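Local coordinates for protein Bd3459 (Bdellovibrio bacteriovorus, PDB 5CEC) that acts as a predatory endopeptidase, probably cutting peptidoglycan peptides like its serine-type D-Ala-D-Ala carboxypeptidase relatives, and is bound by the immunity protein Bd3460, at residues A69-T77 / M247-A256; M332-V343 / M350-T358. The protein carries 1 engineered substitution. All blocks are in the same frame, centred on the assembly; numbering follows the deposited sequence.

Contact 1 (A69-T77 / M247-A256); sequences ASISKVVTT and MNNQSNNYIA. With SO4 (sulfate ion), chain C.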
loop_
_atom_site.group_PDB
_atom_site.type_symbol
_atom_site.label_atom_id
_atom_site.label_comp_id
_atom_site.label_asym_id
_atom_site.label_seq_id
_atom_site.Cartn_x
_atom_site.Cartn_y
_atom_site.Cartn_z
ATOM N N ALA A 69 4.267 -1.542 -11.986
ATOM C CA ALA A 69 4.171 -2.036 -10.604
ATOM C C ALA A 69 2.758 -1.772 -10.070
ATOM O O ALA A 69 1.789 -1.841 -10.840
ATOM C CB ALA A 69 5.267 -1.438 -9.709
ATOM N N SER A 70 2.614 -1.418 -8.792
ATOM C CA SER A 70 1.293 -1.365 -8.183
ATOM C C SER A 70 0.440 -0.162 -8.588
ATOM O O SER A 70 -0.726 -0.114 -8.197
ATOM C CB SER A 70 1.361 -1.491 -6.648
ATOM O OG SER A 70 1.678 -2.823 -6.264
ATOM N N ILE A 71 0.930 0.788 -9.390
ATOM C CA ILE A 71 -0.041 1.729 -9.977
ATOM C C ILE A 71 -1.004 1.029 -10.922
ATOM O O ILE A 71 -2.100 1.541 -11.187
ATOM C CB ILE A 71 0.571 3.002 -10.571
ATOM C CG1 ILE A 71 1.245 2.742 -11.931
ATOM C CG2 ILE A 71 1.441 3.695 -9.557
ATOM C CD1 ILE A 71 1.804 4.001 -12.583
ATOM N N SER A 72 -0.671 -0.187 -11.340
ATOM C CA SER A 72 -1.643 -1.066 -11.977
ATOM C C SER A 72 -2.976 -1.123 -11.223
ATOM O O SER A 72 -4.038 -1.303 -11.804
ATOM C CB SER A 72 -1.120 -2.506 -12.036
ATOM O OG SER A 72 -0.022 -2.649 -12.881
ATOM N N LYS A 73 -2.898 -1.051 -9.888
ATOM C CA LYS A 73 -4.124 -1.159 -9.066
ATOM C C LYS A 73 -5.108 -0.025 -9.317
ATOM O O LYS A 73 -6.289 -0.212 -9.094
ATOM C CB LYS A 73 -3.766 -1.306 -7.585
ATOM C CG LYS A 73 -2.928 -2.533 -7.268
ATOM C CD LYS A 73 -2.741 -2.725 -5.779
ATOM C CE LYS A 73 -2.067 -4.032 -5.444
ATOM N NZ LYS A 73 -0.645 -4.071 -5.836
ATOM N N VAL A 74 -4.619 1.120 -9.789
ATOM C CA VAL A 74 -5.538 2.200 -10.137
ATOM C C VAL A 74 -6.350 1.828 -11.398
ATOM O O VAL A 74 -7.518 2.183 -11.523
ATOM C CB VAL A 74 -4.820 3.536 -10.322
ATOM C CG1 VAL A 74 -5.830 4.626 -10.629
ATOM C CG2 VAL A 74 -4.034 3.925 -9.074
ATOM N N VAL A 75 -5.728 1.098 -12.318
ATOM C CA VAL A 75 -6.428 0.626 -13.511
ATOM C C VAL A 75 -7.481 -0.408 -13.115
ATOM O O VAL A 75 -8.645 -0.350 -13.549
ATOM C CB VAL A 75 -5.449 0.038 -14.539
ATOM C CG1 VAL A 75 -6.190 -0.304 -15.821
ATOM C CG2 VAL A 75 -4.348 1.058 -14.882
ATOM N N THR A 76 -7.097 -1.326 -12.237
ATOM C CA THR A 76 -8.080 -2.314 -11.704
ATOM C C THR A 76 -9.245 -1.597 -10.974
ATOM O O THR A 76 -10.386 -2.026 -11.093
ATOM C CB THR A 76 -7.344 -3.301 -10.806
ATOM O OG1 THR A 76 -6.276 -3.884 -11.573
ATOM C CG2 THR A 76 -8.265 -4.374 -10.273
ATOM N N THR A 77 -8.913 -0.530 -10.244
ATOM C CA THR A 77 -9.904 0.299 -9.534
ATOM C C THR A 77 -10.894 0.867 -10.543
ATOM O O THR A 77 -12.101 0.770 -10.330
ATOM C CB THR A 77 -9.194 1.401 -8.751
ATOM O OG1 THR A 77 -8.392 0.795 -7.736
ATOM C CG2 THR A 77 -10.125 2.313 -8.087
ATOM N N MET A 247 -7.485 -1.509 -0.427
ATOM C CA MET A 247 -6.509 -2.039 -1.395
ATOM C C MET A 247 -5.443 -1.010 -1.740
ATOM O O MET A 247 -4.247 -1.331 -1.798
ATOM C CB MET A 247 -7.251 -2.462 -2.646
ATOM C CG MET A 247 -6.335 -2.938 -3.755
ATOM S SD MET A 247 -7.219 -3.312 -5.296
ATOM C CE MET A 247 -7.616 -1.693 -5.879
ATOM N N ASN A 248 -5.884 0.205 -2.048
ATOM C CA ASN A 248 -4.978 1.248 -2.507
ATOM C C ASN A 248 -4.212 1.930 -1.369
ATOM O O ASN A 248 -3.212 2.596 -1.627
ATOM C CB ASN A 248 -5.715 2.250 -3.386
ATOM C CG ASN A 248 -6.087 1.664 -4.717
ATOM O OD1 ASN A 248 -5.329 0.844 -5.264
ATOM N ND2 ASN A 248 -7.254 2.046 -5.239
ATOM N N ASN A 249 -4.645 1.735 -0.119
ATOM C CA ASN A 249 -3.857 2.203 1.025
ATOM C C ASN A 249 -2.677 1.236 1.248
ATOM O O ASN A 249 -1.523 1.686 1.398
ATOM C CB ASN A 249 -4.687 2.237 2.321
ATOM C CG ASN A 249 -5.501 3.496 2.508
ATOM O OD1 ASN A 249 -5.383 4.459 1.773
ATOM N ND2 ASN A 249 -6.364 3.470 3.527
ATOM N N GLN A 250 -2.996 -0.058 1.254
ATOM C CA GLN A 250 -2.013 -1.105 1.572
ATOM C C GLN A 250 -1.142 -1.465 0.378
ATOM O O GLN A 250 -0.062 -1.990 0.555
ATOM C CB GLN A 250 -2.738 -2.379 1.982
ATOM C CG GLN A 250 -3.552 -2.306 3.248
ATOM C CD GLN A 250 -4.017 -3.674 3.615
ATOM O OE1 GLN A 250 -4.663 -4.370 2.822
ATOM N NE2 GLN A 250 -3.697 -4.091 4.827
ATOM N N SER A 251 -1.651 -1.257 -0.837
ATOM C CA SER A 251 -1.133 -1.866 -2.062
ATOM C C SER A 251 -1.375 -3.387 -2.011
ATOM O O SER A 251 -0.481 -4.205 -2.198
ATOM C CB SER A 251 0.316 -1.535 -2.323
ATOM O OG SER A 251 0.558 -1.715 -3.717
ATOM N N ASN A 252 -2.621 -3.770 -1.784
ATOM C CA ASN A 252 -2.969 -5.151 -1.471
ATOM C C ASN A 252 -3.116 -5.999 -2.747
ATOM O O ASN A 252 -4.102 -5.856 -3.479
ATOM C CB ASN A 252 -4.266 -5.192 -0.642
ATOM C CG ASN A 252 -4.567 -6.554 -0.141
ATOM O OD1 ASN A 252 -4.530 -7.525 -0.912
ATOM N ND2 ASN A 252 -4.846 -6.653 1.142
ATOM N N ASN A 253 -2.152 -6.886 -2.978
ATOM C CA ASN A 253 -2.166 -7.731 -4.178
ATOM C C ASN A 253 -3.357 -8.684 -4.208
ATOM O O ASN A 253 -3.902 -8.947 -5.289
ATOM C CB ASN A 253 -0.885 -8.526 -4.279
ATOM C CG ASN A 253 0.306 -7.673 -4.591
ATOM O OD1 ASN A 253 0.224 -6.479 -4.862
ATOM N ND2 ASN A 253 1.460 -8.310 -4.540
ATOM N N TYR A 254 -3.714 -9.239 -3.051
ATOM C CA TYR A 254 -4.806 -10.204 -2.993
ATOM C C TYR A 254 -6.106 -9.599 -3.472
ATOM O O TYR A 254 -6.840 -10.210 -4.307
ATOM C CB TYR A 254 -4.988 -10.788 -1.560
ATOM C CG TYR A 254 -6.160 -11.716 -1.436
ATOM C CD1 TYR A 254 -6.052 -13.080 -1.697
ATOM C CD2 TYR A 254 -7.424 -11.231 -1.098
ATOM C CE1 TYR A 254 -7.135 -13.926 -1.608
ATOM C CE2 TYR A 254 -8.507 -12.089 -0.998
ATOM C CZ TYR A 254 -8.377 -13.431 -1.254
ATOM O OH TYR A 254 -9.450 -14.267 -1.203
ATOM N N ILE A 255 -6.408 -8.404 -2.960
ATOM C CA ILE A 255 -7.651 -7.754 -3.368
ATOM C C ILE A 255 -7.611 -7.452 -4.874
ATOM O O ILE A 255 -8.581 -7.694 -5.605
ATOM C CB ILE A 255 -7.961 -6.471 -2.574
ATOM C CG1 ILE A 255 -8.043 -6.752 -1.064
ATOM C CG2 ILE A 255 -9.247 -5.808 -3.038
ATOM C CD1 ILE A 255 -8.122 -5.504 -0.204
ATOM N N ALA A 256 -6.491 -6.886 -5.321
ATOM C CA ALA A 256 -6.408 -6.435 -6.720
ATOM C C ALA A 256 -6.517 -7.630 -7.673
ATOM O O ALA A 256 -7.217 -7.549 -8.699
ATOM C CB ALA A 256 -5.103 -5.697 -6.953
HETATM S S SO4 C . 3.881 -0.536 -3.231
HETATM O O1 SO4 C . 4.203 -0.872 -1.812
HETATM O O2 SO4 C . 5.038 -0.005 -3.966
HETATM O O3 SO4 C . 3.262 -1.794 -3.876
HETATM O O4 SO4 C . 2.780 0.439 -3.262
#
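Lys73 reaches from the start of helix 72-84 into the turn between helices 240-250 and 253-262. With Ser70 it fits the SxxK motif of penicillin-binding proteins, and Ser251 and Asn253 fit the SxN motif facing it. The hydrogen bonds gather at Lys73 NZ. It donates to Asn253 OD1 at 2.7 Å, almost straight on to the amide oxygen (C=O...N angle 163°), to Ser70 OG at 2.7 Å and, weakly, to Ser251 OG at 3.4 Å; Ser290 O is a further acceptor. The lysine chain runs extended until its last torsion (chi4 70°), and that bend brings NZ in among these oxygens.

Packing holds the rest of the side chain as a knob in a hole made by Met247, Asn248, Asn253 and Ala256, with Lys73 CE 3.8 Å from Ala256 CB. Ser251 OG donates to sulfate O3 at 2.7 Å, and Ser70 OG lies 3.0 Å from the same oxygen.

Deeper in, Asn248 ND2 bonds Val331 O and, in its own amide plane, Thr77 OG1 at 3.0 Å. Thr77 OG1 and Thr77 N in turn meet Lys73 O from opposite faces of its carbonyl plane.

Contact 2 (M332-V343 / M350-T358); sequences MAVAAKDKASTV and MAGSTTAKT. With SO4 (sulfate ion), chain C.
This is the edge of the six-stranded antiparallel sheet next to the probable active site: the short strand 333-334 pairs with strand 354-361, in which Lys357 and Thr358 begin what looks like the KTG motif of penicillin-binding proteins. Ala356 N donates to Ala333 O at 2.8 Å, but water 1 sits between Ala333 N and Ala356 O and bridges them in place of a direct bond. Val334 and Thr355 form the neighbouring non-hydrogen-bonded pair, their side chains on the same face. Beyond it Ala335 N donates to Thr354 O at 2.8 Å. Gly352 N then reaches Ala335 O at 2.9 Å, tilted out of that carbonyl's plane, at a turn where Gly352 has positive phi. Here Ala336 CB touches Ala351 CB at 3.5 Å. Towards the motif, Met332 bends at its last torsion and lays CE against Lys357 N at 3.8 Å.

The polar end is built round two threonines. Thr358 OG1 and Thr342 OG1 are 2.7 Å apart as their side chains slide past each other in opposite directions. In Thr358 the hydroxyl is wedged between backbone N and carbonyl carbon (chi1 52°), which leaves CG2 to pack on Val343 CG1. The same hydroxyl donates to sulfate O4 (2.5 Å). Lys357 NZ donates to Thr358 O and to water 2, which also bonds Thr342 OG1, and it has a weak bond with Ser251 OG.

The sulfate itself probably came from the crystallisation liquor. With Ser251, Ser360 and Lys357 NZ (3.1 Å from sulfate O4) also around the anion, though, this corner is suited to a negative group, consistent with the place where relatives of this fold hold a substrate carboxylate.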
loop_
_atom_site.group_PDB
_atom_site.type_symbol
_atom_site.label_atom_id
_atom_site.label_comp_id
_atom_site.label_asym_id
_atom_site.label_seq_id
_atom_site.Cartn_x
_atom_site.Cartn_y
_atom_site.Cartn_z
ATOM N N MET A 332 -8.471 6.081 -3.180
ATOM C CA MET A 332 -7.003 6.150 -3.236
ATOM C C MET A 332 -6.484 6.946 -2.061
ATOM O O MET A 332 -7.228 7.717 -1.434
ATOM C CB MET A 332 -6.496 6.834 -4.510
ATOM C CG MET A 332 -6.630 5.977 -5.738
ATOM S SD MET A 332 -6.376 6.876 -7.278
ATOM C CE MET A 332 -4.653 7.279 -7.070
ATOM N N ALA A 333 -5.233 6.667 -1.685
ATOM C CA ALA A 333 -4.653 7.186 -0.450
ATOM C C ALA A 333 -4.285 8.657 -0.581
ATOM O O ALA A 333 -3.856 9.114 -1.641
ATOM C CB ALA A 333 -3.420 6.390 -0.108
ATOM N N VAL A 334 -4.391 9.376 0.525
ATOM C CA VAL A 334 -4.081 10.797 0.619
ATOM C C VAL A 334 -2.782 10.973 1.409
ATOM O O VAL A 334 -2.643 10.511 2.567
ATOM C CB VAL A 334 -5.225 11.591 1.269
ATOM C CG1 VAL A 334 -4.871 13.063 1.340
ATOM C CG2 VAL A 334 -6.504 11.391 0.472
ATOM N N ALA A 335 -1.822 11.614 0.751
ATOM C CA ALA A 335 -0.501 11.821 1.336
ATOM C C ALA A 335 -0.600 12.477 2.716
ATOM O O ALA A 335 -1.295 13.509 2.882
ATOM C CB ALA A 335 0.331 12.707 0.450
ATOM N N ALA A 336 0.074 11.870 3.689
ATOM C CA ALA A 336 0.164 12.323 5.081
ATOM C C ALA A 336 -1.104 12.226 5.900
ATOM O O ALA A 336 -1.040 12.344 7.098
ATOM C CB ALA A 336 0.778 13.716 5.183
ATOM N N LYS A 337 -2.247 12.068 5.267
ATOM C CA LYS A 337 -3.521 11.967 5.982
ATOM C C LYS A 337 -3.906 10.515 6.236
ATOM O O LYS A 337 -4.432 10.194 7.284
ATOM C CB LYS A 337 -4.619 12.653 5.166
ATOM C CG LYS A 337 -4.340 14.127 4.923
ATOM C CD LYS A 337 -4.713 14.967 6.132
ATOM C CE LYS A 337 -6.231 15.219 6.171
ATOM N NZ LYS A 337 -6.600 16.356 7.063
ATOM N N ASP A 338 -3.704 9.644 5.237
ATOM C CA ASP A 338 -3.939 8.209 5.404
ATOM C C ASP A 338 -2.666 7.604 5.977
ATOM O O ASP A 338 -1.746 7.195 5.266
ATOM C CB ASP A 338 -4.395 7.560 4.094
ATOM C CG ASP A 338 -5.786 7.998 3.710
ATOM O OD1 ASP A 338 -6.658 8.011 4.641
ATOM O OD2 ASP A 338 -6.020 8.315 2.540
ATOM N N LYS A 339 -2.587 7.616 7.299
ATOM C CA LYS A 339 -1.386 7.193 7.983
ATOM C C LYS A 339 -1.101 5.702 7.737
ATOM O O LYS A 339 0.084 5.289 7.711
ATOM C CB LYS A 339 -1.501 7.515 9.476
ATOM C CG LYS A 339 -1.686 8.989 9.777
ATOM C CD LYS A 339 -0.599 9.821 9.145
ATOM C CE LYS A 339 -0.424 11.181 9.793
ATOM N NZ LYS A 339 0.726 11.886 9.145
ATOM N N ALA A 340 -2.171 4.922 7.573
ATOM C CA ALA A 340 -2.132 3.473 7.336
ATOM C C ALA A 340 -2.157 3.216 5.836
ATOM O O ALA A 340 -2.983 2.401 5.287
ATOM C CB ALA A 340 -3.265 2.741 8.041
ATOM N N SER A 341 -1.252 3.945 5.173
ATOM C CA SER A 341 -1.064 3.786 3.734
ATOM C C SER A 341 0.384 3.959 3.350
ATOM O O SER A 341 1.205 4.499 4.079
ATOM C CB SER A 341 -1.915 4.782 2.932
ATOM O OG SER A 341 -1.290 6.040 2.867
ATOM N N THR A 342 0.674 3.577 2.109
ATOM C CA THR A 342 2.053 3.714 1.599
ATOM C C THR A 342 2.461 5.171 1.360
ATOM O O THR A 342 3.630 5.448 1.087
ATOM C CB THR A 342 2.268 2.926 0.313
ATOM O OG1 THR A 342 1.477 3.491 -0.740
ATOM C CG2 THR A 342 1.942 1.448 0.466
ATOM N N VAL A 343 1.505 6.111 1.448
ATOM C CA VAL A 343 1.810 7.542 1.338
ATOM C C VAL A 343 1.624 8.296 2.656
ATOM O O VAL A 343 1.581 9.517 2.676
ATOM C CB VAL A 343 1.053 8.224 0.191
ATOM C CG1 VAL A 343 1.524 7.634 -1.127
ATOM C CG2 VAL A 343 -0.464 8.161 0.377
ATOM N N MET A 350 3.240 17.916 -0.758
ATOM C CA MET A 350 2.264 16.867 -1.027
ATOM C C MET A 350 1.307 16.587 0.114
ATOM O O MET A 350 0.225 16.062 -0.111
ATOM C CB MET A 350 2.960 15.555 -1.385
ATOM C CG MET A 350 3.630 15.579 -2.754
ATOM S SD MET A 350 4.542 14.094 -3.177
ATOM C CE MET A 350 5.859 14.088 -1.966
ATOM N N ALA A 351 1.750 16.820 1.351
ATOM C CA ALA A 351 0.944 16.454 2.509
ATOM C C ALA A 351 -0.402 17.152 2.426
ATOM O O ALA A 351 -0.472 18.352 2.341
ATOM C CB ALA A 351 1.691 16.802 3.784
ATOM N N GLY A 352 -1.466 16.357 2.485
ATOM C CA GLY A 352 -2.827 16.861 2.481
ATOM C C GLY A 352 -3.365 17.339 1.152
ATOM O O GLY A 352 -4.537 17.706 1.075
ATOM N N SER A 353 -2.504 17.435 0.131
ATOM C CA SER A 353 -2.902 17.945 -1.189
ATOM C C SER A 353 -2.959 16.865 -2.255
ATOM O O SER A 353 -3.524 17.084 -3.316
ATOM C CB SER A 353 -1.887 18.982 -1.663
ATOM O OG SER A 353 -0.631 18.386 -1.937
ATOM N N THR A 354 -2.316 15.732 -2.006
ATOM C CA THR A 354 -1.984 14.761 -3.044
ATOM C C THR A 354 -2.670 13.439 -2.739
ATOM O O THR A 354 -2.577 12.932 -1.628
ATOM C CB THR A 354 -0.473 14.610 -3.117
ATOM O OG1 THR A 354 0.074 15.881 -3.454
ATOM C CG2 THR A 354 -0.048 13.603 -4.166
ATOM N N THR A 355 -3.349 12.907 -3.753
ATOM C CA THR A 355 -4.035 11.615 -3.679
ATOM C C THR A 355 -3.270 10.729 -4.627
ATOM O O THR A 355 -3.207 11.052 -5.818
ATOM C CB THR A 355 -5.510 11.729 -4.084
ATOM O OG1 THR A 355 -6.135 12.777 -3.315
ATOM C CG2 THR A 355 -6.254 10.470 -3.875
ATOM N N ALA A 356 -2.696 9.631 -4.172
ATOM C CA ALA A 356 -1.724 8.923 -5.027
ATOM C C ALA A 356 -1.584 7.451 -4.668
ATOM O O ALA A 356 -1.834 7.043 -3.520
ATOM C CB ALA A 356 -0.365 9.586 -4.977
ATOM N N LYS A 357 -1.146 6.685 -5.665
ATOM C CA LYS A 357 -0.840 5.281 -5.551
ATOM C C LYS A 357 0.623 5.096 -5.937
ATOM O O LYS A 357 1.081 5.586 -6.940
ATOM C CB LYS A 357 -1.724 4.456 -6.505
ATOM C CG LYS A 357 -1.458 2.937 -6.462
ATOM C CD LYS A 357 -2.035 2.291 -5.204
ATOM C CE LYS A 357 -1.422 0.921 -4.943
ATOM N NZ LYS A 357 -0.032 1.021 -4.392
ATOM N N THR A 358 1.345 4.343 -5.114
ATOM C CA THR A 358 2.733 3.967 -5.305
ATOM C C THR A 358 2.896 2.653 -6.070
ATOM O O THR A 358 1.984 1.823 -6.135
ATOM C CB THR A 358 3.371 3.806 -3.926
ATOM O OG1 THR A 358 2.568 2.931 -3.150
ATOM C CG2 THR A 358 3.513 5.136 -3.192
HETATM S S SO4 C . 3.881 -0.536 -3.231
HETATM O O1 SO4 C . 4.203 -0.872 -1.812
HETATM O O2 SO4 C . 5.038 -0.005 -3.966
HETATM O O3 SO4 C . 3.262 -1.794 -3.876
HETATM O O4 SO4 C . 2.780 0.439 -3.262
HETATM O O HOH W 1 -3.572 4.924 -3.256
HETATM O O HOH W 2 -0.551 2.477 -2.111
#

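In the fold
Contact 1 closes before contact 2 opens along the chain, and their centres lie about 14 Å apart. Contact 1, its centre about 5 Å from the centre of the chain, joins helix 72-84 to the turn between helices 240-250 and 253-262; contact 2, about 16 Å from it, lies on the outermost strand, 333-334, of the six-stranded sheet and its neighbour 354-361. They meet directly: Asn249 O lies 3.0 Å from Thr342 N in a probable backbone bond, and Ile71 packs on Lys357 O. Both touch the one sulfate, so helical and sheet parts distant in sequence wall a single pocket. Their SxxK, SxN and KTG-like elements converge there, as in penicillin-binding proteins, consistent with the active site of an S13-family peptidase.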